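Local coordinates for uncharacterized protein (Leptospira interrogans serogroup Icterohaemorrhagiae serovar copenhageni, PDB 6ULO) that is of unknown function but is predicted to be membrane-attached and probably has a Rossmann-like alpha/beta fold of the NADP-binding clan, at residues Phe136-Pro139 against Glu140-Lys143. Sequence-based numbering, arbitrary orientation.
Sequences FSDP and EVYK
F136 and Y142 lay their rings face to face across the start of helix 139-166, with centroids 3.9 Å apart and planes only 10° from parallel. The tight overlap brings F136 CD1 to 3.5 Å from Y142 CE2. Both side chains carry CG anti to the carbonyl carbon (chi1 -59° in F136, -57° in Y142), which swings the loop ring and the helix ring over one another. V141 CG1 lies near the rim of the other face of the Y142 ring. Flat rings suit the place because each covers a face of the other, and the tyrosine also brings a hydroxyl: a water donates a hydrogen bond to D138 OD2 at 2.8 Å and is also hydrogen-bonded to Y142 OH at 3.0 Å, linking carboxylate and phenol. D138 OD1 meets the edge of the same ring, in its plane, near CE2.

Two carbonyls of the connection, those of D138 and P139, are met by N-H groups of the helix. D138 O takes the N-H of V141 at 3.2 Å, an i to i+3 bond. P139 O receives K143 N at 2.8 Å, a fairly straight i to i+4 bond, and a weaker one from Y142 N. The N-H groups at the beginning of a helix have no preceding turn to bond to, so P139, which has none, costs nothing there. The aliphatic part of K143 passes P139 O, and its NZ is hydrogen-bonded to Q133 of helix 125-135. Y142 also packs on I102, I132 and, edge-to-face, the H98 ring. The whole is a proline at the N-terminal end of a helix, beside the short surface connection between helices 125-135 and 139-166.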
loop_
_atom_site.group_PDB
_atom_site.type_symbol
_atom_site.label_atom_id
_atom_site.label_comp_id
_atom_site.label_asym_id
_atom_site.label_seq_id
_atom_site.Cartn_x
_atom_site.Cartn_y
_atom_site.Cartn_z
ATOM N N PHE A 136 -18.099 -11.926 11.451
ATOM C CA PHE A 136 -17.041 -12.892 11.740
ATOM C C PHE A 136 -17.548 -13.885 12.766
ATOM O O PHE A 136 -18.402 -13.558 13.581
ATOM C CB PHE A 136 -15.803 -12.193 12.353
ATOM C CG PHE A 136 -15.208 -11.128 11.471
ATOM C CD1 PHE A 136 -14.275 -11.449 10.499
ATOM C CD2 PHE A 136 -15.581 -9.804 11.624
ATOM C CE1 PHE A 136 -13.731 -10.474 9.690
ATOM C CE2 PHE A 136 -15.049 -8.820 10.815
ATOM C CZ PHE A 136 -14.117 -9.167 9.859
ATOM N N SER A 137 -16.955 -15.083 12.771
ATOM C CA SER A 137 -17.193 -15.999 13.886
ATOM C C SER A 137 -16.375 -15.624 15.105
ATOM O O SER A 137 -16.744 -15.990 16.222
ATOM C CB SER A 137 -16.878 -17.455 13.499
ATOM O OG SER A 137 -17.870 -17.941 12.625
ATOM N N ASP A 138 -15.250 -14.922 14.911
ATOM C CA ASP A 138 -14.391 -14.452 15.996
ATOM C C ASP A 138 -14.326 -12.924 15.941
ATOM O O ASP A 138 -13.256 -12.325 15.741
ATOM C CB ASP A 138 -12.991 -15.069 15.945
ATOM C CG ASP A 138 -12.278 -14.893 14.597
ATOM O OD1 ASP A 138 -12.893 -14.516 13.570
ATOM O OD2 ASP A 138 -11.055 -15.196 14.594
ATOM N N PRO A 139 -15.464 -12.236 16.096
ATOM C CA PRO A 139 -15.441 -10.790 15.892
ATOM C C PRO A 139 -14.608 -10.053 16.902
ATOM O O PRO A 139 -14.190 -8.928 16.593
ATOM C CB PRO A 139 -16.918 -10.401 16.032
ATOM C CG PRO A 139 -17.479 -11.491 16.970
ATOM C CD PRO A 139 -16.802 -12.727 16.477
ATOM N N GLU A 140 -14.380 -10.599 18.102
ATOM C CA GLU A 140 -13.613 -9.844 19.088
ATOM C C GLU A 140 -12.186 -9.559 18.622
ATOM O O GLU A 140 -11.611 -8.545 19.012
ATOM C CB GLU A 140 -13.586 -10.592 20.415
ATOM C CG GLU A 140 -13.181 -9.745 21.605
ATOM C CD GLU A 140 -14.148 -8.591 21.933
ATOM O OE1 GLU A 140 -15.308 -8.542 21.463
ATOM O OE2 GLU A 140 -13.742 -7.702 22.716
ATOM N N VAL A 141 -11.600 -10.427 17.788
ATOM C CA VAL A 141 -10.279 -10.164 17.222
ATOM C C VAL A 141 -10.301 -8.811 16.536
ATOM O O VAL A 141 -9.383 -7.979 16.691
ATOM C CB VAL A 141 -9.902 -11.291 16.240
ATOM C CG1 VAL A 141 -8.672 -10.936 15.434
ATOM C CG2 VAL A 141 -9.668 -12.618 17.004
ATOM N N TYR A 142 -11.364 -8.566 15.761
ATOM C CA TYR A 142 -11.485 -7.358 14.955
ATOM C C TYR A 142 -11.996 -6.183 15.767
ATOM O O TYR A 142 -11.583 -5.049 15.507
ATOM C CB TYR A 142 -12.352 -7.650 13.717
ATOM C CG TYR A 142 -11.736 -8.788 12.927
ATOM C CD1 TYR A 142 -10.772 -8.556 11.957
ATOM C CD2 TYR A 142 -12.083 -10.131 13.219
ATOM C CE1 TYR A 142 -10.165 -9.628 11.289
ATOM C CE2 TYR A 142 -11.488 -11.175 12.578
ATOM C CZ TYR A 142 -10.554 -10.936 11.610
ATOM O OH TYR A 142 -9.993 -12.037 10.999
ATOM N N LYS A 143 -12.859 -6.417 16.767
ATOM C CA LYS A 143 -13.292 -5.315 17.620
ATOM C C LYS A 143 -12.117 -4.740 18.395
ATOM O O LYS A 143 -12.011 -3.519 18.566
ATOM C CB LYS A 143 -14.399 -5.763 18.580
ATOM C CG LYS A 143 -15.680 -6.125 17.890
ATOM C CD LYS A 143 -16.727 -6.607 18.904
ATOM C CE LYS A 143 -18.010 -5.870 18.789
ATOM N NZ LYS A 143 -19.017 -6.359 19.770
HETATM O O HOH W 1 -9.060 -13.967 13.138
#